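Long-range contacts in uncharacterized protein (Bombyx mori, PDB 5AZ1), which probably catalyses NADPH-dependent reduction of carbonyl compounds, as a member of the aldo/keto reductase family that binds the dihydronicotinamide cofactor in a TIM barrel: residues A72-V77 against K104-Y109; H137-I142 against S175-E180. One frame throughout, in Å; residues are numbered along the deposited sequence. Where two conformers were deposited one is given.

Contact 1 (A72-V77 against K104-Y109); sequences AHFYRV and KVWQHY. With NDP (NADPH dihydro-nicotinamide-adenine-dinucleotide phosphate), chain J.
Phe74 and Trp106 both swing CG away from their own backbone nitrogens (chi1 -176° and -164°), which lays the phenyl ring over the indole in an offset stack. The phenyl and six-membered ring centroids are 3.8 Å apart and the planes nearly parallel, 4° from each other; CB of Phe74 adds a CH-pi contact over the same indole face. Gln107 NE2 lies over the opposite face, so the broad indole is sandwiched, and an alanine in place of Trp106 would probably leave Phe74 without its stacking partner on that face and open a gap between Phe74 and Gln107. Nearer the cofactor, Lys104 NZ donates to Tyr75 OH at 3.0 Å and also pairs with Asp70 in a salt bridge. Tyr75, Lys104, Asp70 and His137 probably correspond to the catalytic tetrad of this family, and Tyr75 OH sits beside the nicotinamide ring, 3.0 Å from NDP C2N. The lysine's length carries NZ to these partners, while the small Ala72 CB leaves room for its chain. A water bridges His73 ND1 and Trp106 N, accepting from the latter. The contact joins the loop between strand 68-70 and helix 78-90 to the end of the adjacent parallel strand 100-105, with His73 also touching helix 112-126.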
# COMPACT_ATOMS: atom_id res chain seq x y z
N ALA A 72 8.76 -0.63 -2.44
CA ALA A 72 8.87 0.39 -3.50
C ALA A 72 10.31 0.83 -3.67
O ALA A 72 11.04 0.76 -2.72
CB ALA A 72 7.97 1.61 -3.18
N HIS A 73 10.68 1.25 -4.87
CA HIS A 73 11.93 1.95 -5.09
C HIS A 73 12.18 3.04 -4.03
O HIS A 73 13.21 3.04 -3.33
CB HIS A 73 11.95 2.53 -6.46
CG HIS A 73 13.19 3.25 -6.78
ND1 HIS A 73 13.28 4.15 -7.82
CD2 HIS A 73 14.41 3.25 -6.17
CE1 HIS A 73 14.50 4.65 -7.86
NE2 HIS A 73 15.19 4.16 -6.83
N PHE A 74 11.17 3.87 -3.83
CA PHE A 74 11.27 4.96 -2.90
C PHE A 74 11.56 4.52 -1.49
O PHE A 74 11.96 5.32 -0.70
CB PHE A 74 9.97 5.78 -2.93
CG PHE A 74 10.01 7.01 -2.06
CD1 PHE A 74 10.78 8.10 -2.43
CD2 PHE A 74 9.25 7.08 -0.86
CE1 PHE A 74 10.81 9.26 -1.63
CE2 PHE A 74 9.28 8.24 -0.06
CZ PHE A 74 10.07 9.33 -0.46
N TYR A 75 11.31 3.27 -1.12
CA TYR A 75 11.48 2.92 0.29
C TYR A 75 12.91 2.56 0.69
O TYR A 75 13.15 2.27 1.86
CB TYR A 75 10.51 1.82 0.70
CG TYR A 75 9.01 2.11 0.48
CD1 TYR A 75 8.51 3.39 0.25
CD2 TYR A 75 8.09 1.06 0.55
CE1 TYR A 75 7.15 3.63 0.07
CE2 TYR A 75 6.74 1.27 0.34
CZ TYR A 75 6.27 2.54 0.07
OH TYR A 75 4.92 2.70 -0.14
N ARG A 76 13.82 2.54 -0.27
CA ARG A 76 15.24 2.38 -0.03
C ARG A 76 15.67 0.98 0.32
O ARG A 76 16.80 0.70 0.16
CB ARG A 76 15.76 3.29 1.09
CG ARG A 76 16.07 4.72 0.67
CD ARG A 76 14.87 5.60 0.70
NE ARG A 76 15.22 7.01 0.86
CZ ARG A 76 14.40 8.03 0.59
NH1 ARG A 76 13.16 7.84 0.11
NH2 ARG A 76 14.83 9.28 0.78
N VAL A 77 14.78 0.10 0.77
CA VAL A 77 15.16 -1.15 1.37
C VAL A 77 14.96 -2.39 0.47
O VAL A 77 14.96 -3.53 0.97
CB VAL A 77 14.41 -1.36 2.73
CG1 VAL A 77 14.85 -0.26 3.73
CG2 VAL A 77 12.87 -1.31 2.58
N LYS A 104 7.11 -0.46 -6.85
CA LYS A 104 6.48 0.73 -7.34
C LYS A 104 7.49 1.66 -7.99
O LYS A 104 8.66 1.68 -7.60
CB LYS A 104 5.74 1.48 -6.21
CG LYS A 104 4.86 0.63 -5.32
CD LYS A 104 4.31 1.54 -4.23
CE LYS A 104 3.37 0.85 -3.29
NZ LYS A 104 3.83 0.58 -1.93
N VAL A 105 7.01 2.37 -9.01
CA VAL A 105 7.81 3.24 -9.85
C VAL A 105 7.45 4.66 -9.42
O VAL A 105 6.25 5.05 -9.42
CB VAL A 105 7.40 3.05 -11.31
CG1 VAL A 105 8.07 4.08 -12.25
CG2 VAL A 105 7.70 1.64 -11.74
N TRP A 106 8.47 5.46 -9.15
CA TRP A 106 8.30 6.80 -8.65
C TRP A 106 8.12 7.83 -9.76
O TRP A 106 8.15 7.53 -10.99
CB TRP A 106 9.50 7.08 -7.72
CG TRP A 106 9.42 8.26 -6.77
CD1 TRP A 106 10.17 9.40 -6.84
CD2 TRP A 106 8.65 8.37 -5.58
NE1 TRP A 106 9.90 10.22 -5.79
CE2 TRP A 106 8.98 9.62 -4.99
CE3 TRP A 106 7.72 7.56 -4.95
CZ2 TRP A 106 8.40 10.07 -3.81
CZ3 TRP A 106 7.15 7.97 -3.78
CH2 TRP A 106 7.47 9.23 -3.21
N GLN A 107 7.97 9.10 -9.33
CA GLN A 107 7.48 10.20 -10.20
C GLN A 107 8.42 10.67 -11.24
O GLN A 107 7.99 11.25 -12.25
CB GLN A 107 7.06 11.41 -9.33
CG GLN A 107 5.78 11.18 -8.56
CD GLN A 107 5.85 10.21 -7.41
OE1 GLN A 107 5.58 9.01 -7.56
NE2 GLN A 107 6.10 10.72 -6.23
N HIS A 108 9.71 10.30 -11.11
CA HIS A 108 10.65 10.67 -12.18
C HIS A 108 10.84 9.68 -13.25
O HIS A 108 11.55 9.94 -14.26
CB HIS A 108 11.95 11.18 -11.66
CG HIS A 108 12.71 10.22 -10.83
ND1 HIS A 108 12.27 9.79 -9.61
CD2 HIS A 108 13.94 9.69 -10.99
CE1 HIS A 108 13.19 9.02 -9.06
NE2 HIS A 108 14.22 8.97 -9.87
N TYR A 109 10.09 8.58 -13.15
CA TYR A 109 10.20 7.56 -14.23
C TYR A 109 8.84 7.38 -14.92
O TYR A 109 8.37 6.24 -15.06
CB TYR A 109 10.78 6.27 -13.57
CG TYR A 109 12.26 6.39 -13.20
CD1 TYR A 109 13.23 6.33 -14.17
CD2 TYR A 109 12.69 6.52 -11.91
CE1 TYR A 109 14.58 6.45 -13.87
CE2 TYR A 109 14.07 6.61 -11.60
CZ TYR A 109 14.99 6.59 -12.58
OH TYR A 109 16.34 6.66 -12.32
PA NDP J . 0.25 2.15 9.33
O1A NDP J . -1.20 2.64 9.39
O2A NDP J . 0.59 0.76 8.92
O5B NDP J . 0.77 2.30 10.87
C5B NDP J . 2.15 2.23 11.22
C4B NDP J . 2.30 2.37 12.73
O4B NDP J . 1.40 1.51 13.44
C3B NDP J . 3.74 2.03 13.19
O3B NDP J . 4.29 3.16 13.85
C2B NDP J . 3.58 0.79 14.07
O2B NDP J . 4.49 0.69 15.17
C1B NDP J . 2.12 0.86 14.50
N9A NDP J . 1.46 -0.43 14.64
C8A NDP J . 1.39 -1.41 13.70
N7A NDP J . 0.66 -2.45 14.14
C5A NDP J . 0.21 -2.10 15.37
C6A NDP J . -0.62 -2.76 16.37
N6A NDP J . -1.11 -4.00 16.07
N1A NDP J . -0.83 -2.08 17.55
C2A NDP J . -0.31 -0.84 17.80
N3A NDP J . 0.45 -0.18 16.91
C4A NDP J . 0.73 -0.77 15.70
O3 NDP J . 1.10 3.28 8.59
PN NDP J . 1.92 3.15 7.22
O1N NDP J . 1.53 4.35 6.42
O2N NDP J . 3.39 2.87 7.51
O5D NDP J . 1.34 1.73 6.64
C5D NDP J . 1.28 1.50 5.29
C4D NDP J . 2.38 0.79 4.51
O4D NDP J . 1.78 0.98 3.21
C3D NDP J . 3.80 1.30 4.30
O3D NDP J . 4.74 0.52 5.01
C2D NDP J . 4.00 1.10 2.80
O2D NDP J . 4.25 -0.30 2.55
C1D NDP J . 2.64 1.56 2.24
N1N NDP J . 2.39 3.05 1.98
C2N NDP J . 2.12 3.40 0.68
C3N NDP J . 1.90 4.72 0.24
C7N NDP J . 1.60 5.00 -1.22
O7N NDP J . 1.70 6.18 -1.57
N7N NDP J . 1.25 4.00 -2.09
C4N NDP J . 2.00 5.88 1.24
C5N NDP J . 2.26 5.41 2.61
C6N NDP J . 2.43 4.06 2.91
P2B NDP J . 5.88 -0.16 15.11
O1X NDP J . 6.45 -0.12 13.68
O2X NDP J . 6.76 0.72 15.97
O3X NDP J . 5.39 -1.51 15.56
O HOH W 1 11.00 4.60 -9.39
O HOH W 2 8.71 4.21 -5.60

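Contact 2 (H137-I142 against S175-E180); sequences HWPMSI and SNFNIE. With NDP (NADPH dihydro-nicotinamide-adenine-dinucleotide phosphate), chain J.
Ser175 meets His137 at the start of the second segment, its CB 3.4 Å from His137 O. Its small hydroxyl leaves room for the nicotinamide: OG accepts a hydrogen bond from NDP N7N at 2.8 Å and is also bonded to Gln197 O. Asn176 follows with a left-handed backbone, a conformation asparagine tolerates well. With CG anti to its carbonyl carbon (chi1 -57°), the amide lies stacked on one face of Trp138, the planes 14° apart and ND2 over the indole. That flat amide divides its work: ND2 donates to His137 O at 3.1 Å, almost in line with the carbonyl, and to NDP O7N at 3.1 Å in a fairly straight bond, while OD1 is bonded to Tyr223 OH. Phe177 then turns its ring to Pro139, whose CB comes within 3.6 Å of CE1, an apolar fit between an aromatic and a rigid ring just before the chain enters helix 179-188. Ser175 and Asn176 thus read both ends of the carboxamide, one taking its N-H and the other giving to its oxygen, an arrangement that probably fixes the rotation of this group and so the placing of the nicotinamide ring in the barrel.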
# COMPACT_ATOMS: atom_id res chain seq x y z
N HIS A 137 3.33 4.70 -8.56
CA HIS A 137 3.31 5.13 -7.16
C HIS A 137 2.41 6.35 -6.96
O HIS A 137 1.63 6.38 -6.01
CB HIS A 137 4.74 5.41 -6.66
CG HIS A 137 4.91 5.22 -5.19
ND1 HIS A 137 6.04 4.66 -4.64
CD2 HIS A 137 4.07 5.47 -4.14
CE1 HIS A 137 5.89 4.55 -3.32
NE2 HIS A 137 4.71 5.05 -3.00
N TRP A 138 2.50 7.32 -7.86
CA TRP A 138 1.60 8.48 -7.86
C TRP A 138 1.32 8.84 -9.27
O TRP A 138 2.12 8.49 -10.14
CB TRP A 138 2.24 9.69 -7.17
CG TRP A 138 2.39 9.53 -5.72
CD1 TRP A 138 3.38 8.89 -5.09
CD2 TRP A 138 1.51 10.00 -4.70
NE1 TRP A 138 3.20 8.96 -3.71
CE2 TRP A 138 2.04 9.62 -3.46
CE3 TRP A 138 0.33 10.76 -4.72
CZ2 TRP A 138 1.42 9.94 -2.22
CZ3 TRP A 138 -0.29 11.08 -3.48
CH2 TRP A 138 0.25 10.63 -2.27
N PRO A 139 0.19 9.56 -9.52
CA PRO A 139 -0.16 9.92 -10.88
C PRO A 139 0.64 11.14 -11.45
O PRO A 139 0.63 11.40 -12.68
CB PRO A 139 -1.68 10.20 -10.79
CG PRO A 139 -1.96 10.48 -9.38
CD PRO A 139 -0.90 9.83 -8.57
N MET A 140 1.34 11.86 -10.60
CA MET A 140 2.14 13.02 -11.04
C MET A 140 3.45 12.56 -11.68
O MET A 140 4.03 11.55 -11.28
CB MET A 140 2.45 13.97 -9.88
CG MET A 140 1.26 14.41 -9.08
SD MET A 140 0.84 13.33 -7.70
CE MET A 140 2.21 13.40 -6.55
N SER A 141 3.86 13.32 -12.69
CA SER A 141 5.14 13.19 -13.33
C SER A 141 6.02 14.40 -12.95
O SER A 141 5.82 15.50 -13.45
CB SER A 141 4.92 13.18 -14.82
OG SER A 141 4.45 14.42 -15.31
N ILE A 142 7.01 14.15 -12.10
CA ILE A 142 7.87 15.16 -11.52
C ILE A 142 9.38 14.77 -11.61
O ILE A 142 9.81 13.74 -11.02
CB ILE A 142 7.54 15.37 -10.02
CG1 ILE A 142 6.02 15.60 -9.84
CG2 ILE A 142 8.34 16.54 -9.44
CD1 ILE A 142 5.63 15.72 -8.41
N SER A 175 -1.53 3.60 -7.76
CA SER A 175 -1.68 4.02 -6.39
C SER A 175 -1.98 5.52 -6.36
O SER A 175 -1.53 6.28 -7.19
CB SER A 175 -0.39 3.72 -5.70
OG SER A 175 -0.41 4.03 -4.35
N ASN A 176 -2.78 5.93 -5.40
CA ASN A 176 -3.26 7.30 -5.26
C ASN A 176 -3.97 7.89 -6.46
O ASN A 176 -3.78 9.06 -6.73
CB ASN A 176 -2.11 8.19 -4.86
CG ASN A 176 -1.45 7.74 -3.60
OD1 ASN A 176 -2.04 7.77 -2.51
ND2 ASN A 176 -0.19 7.34 -3.73
N PHE A 177 -4.71 7.05 -7.19
CA PHE A 177 -5.54 7.51 -8.28
C PHE A 177 -6.91 7.84 -7.66
O PHE A 177 -7.43 7.08 -6.82
CB PHE A 177 -5.69 6.46 -9.39
CG PHE A 177 -4.61 6.50 -10.46
CD1 PHE A 177 -3.31 6.61 -10.14
CD2 PHE A 177 -4.94 6.46 -11.79
CE1 PHE A 177 -2.33 6.69 -11.12
CE2 PHE A 177 -4.00 6.53 -12.79
CZ PHE A 177 -2.67 6.67 -12.44
N ASN A 178 -7.48 8.98 -8.06
CA ASN A 178 -8.83 9.35 -7.63
C ASN A 178 -9.83 8.78 -8.62
O ASN A 178 -9.47 8.15 -9.62
CB ASN A 178 -8.98 10.87 -7.44
CG ASN A 178 -8.84 11.66 -8.72
OD1 ASN A 178 -9.18 11.20 -9.84
ND2 ASN A 178 -8.29 12.84 -8.58
N ILE A 179 -11.13 9.03 -8.35
CA ILE A 179 -12.18 8.32 -9.08
C ILE A 179 -12.15 8.78 -10.51
O ILE A 179 -12.30 7.95 -11.41
CB ILE A 179 -13.57 8.46 -8.38
CG1 ILE A 179 -14.63 7.60 -9.06
CG2 ILE A 179 -14.05 9.94 -8.30
CD1 ILE A 179 -15.87 7.42 -8.17
N GLU A 180 -11.83 10.06 -10.76
CA GLU A 180 -11.74 10.62 -12.10
C GLU A 180 -10.58 9.99 -12.88
O GLU A 180 -10.67 9.61 -14.07
CB GLU A 180 -11.55 12.18 -11.99
CG GLU A 180 -12.74 13.00 -11.43
CD GLU A 180 -12.85 13.18 -9.90
OE1 GLU A 180 -11.91 12.86 -9.13
OE2 GLU A 180 -13.94 13.67 -9.46
PA NDP J . 0.25 2.15 9.33
O1A NDP J . -1.20 2.64 9.39
O2A NDP J . 0.59 0.76 8.92
O5B NDP J . 0.77 2.30 10.87
C5B NDP J . 2.15 2.23 11.22
C4B NDP J . 2.30 2.37 12.73
O4B NDP J . 1.40 1.51 13.44
C3B NDP J . 3.74 2.03 13.19
O3B NDP J . 4.29 3.16 13.85
C2B NDP J . 3.58 0.79 14.07
O2B NDP J . 4.49 0.69 15.17
C1B NDP J . 2.12 0.86 14.50
N9A NDP J . 1.46 -0.43 14.64
C8A NDP J . 1.39 -1.41 13.70
N7A NDP J . 0.66 -2.45 14.14
C5A NDP J . 0.21 -2.10 15.37
C6A NDP J . -0.62 -2.76 16.37
N6A NDP J . -1.11 -4.00 16.07
N1A NDP J . -0.83 -2.08 17.55
C2A NDP J . -0.31 -0.84 17.80
N3A NDP J . 0.45 -0.18 16.91
C4A NDP J . 0.73 -0.77 15.70
O3 NDP J . 1.10 3.28 8.59
PN NDP J . 1.92 3.15 7.22
O1N NDP J . 1.53 4.35 6.42
O2N NDP J . 3.39 2.87 7.51
O5D NDP J . 1.34 1.73 6.64
C5D NDP J . 1.28 1.50 5.29
C4D NDP J . 2.38 0.79 4.51
O4D NDP J . 1.78 0.98 3.21
C3D NDP J . 3.80 1.30 4.30
O3D NDP J . 4.74 0.52 5.01
C2D NDP J . 4.00 1.10 2.80
O2D NDP J . 4.25 -0.30 2.55
C1D NDP J . 2.64 1.56 2.24
N1N NDP J . 2.39 3.05 1.98
C2N NDP J . 2.12 3.40 0.68
C3N NDP J . 1.90 4.72 0.24
C7N NDP J . 1.60 5.00 -1.22
O7N NDP J . 1.70 6.18 -1.57
N7N NDP J . 1.25 4.00 -2.09
C4N NDP J . 2.00 5.88 1.24
C5N NDP J . 2.26 5.41 2.61
C6N NDP J . 2.43 4.06 2.91
P2B NDP J . 5.88 -0.16 15.11
O1X NDP J . 6.45 -0.12 13.68
O2X NDP J . 6.76 0.72 15.97
O3X NDP J . 5.39 -1.51 15.56

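Contact 1 closes before contact 2 opens along the chain, and their centres are about 14 Å apart. Strands 68-70, 100-105, 133-136 and 172-175 are consecutive neighbours in the parallel sheet of the TIM barrel, and the four segments lie at or just beyond their C-terminal ends, where such barrels place their active sites. The middle two segments, 104-109 and 137-142, touch directly: Val105 O and His137 N, and Gln107 O and Ile142 N, are each 3.1 Å apart, probable hydrogen bonds, and the ring of Trp106 meets that of His137 edge-to-face. Both contacts reach NDP, so together they probably shape the pocket in which nicotinamide and substrate meet.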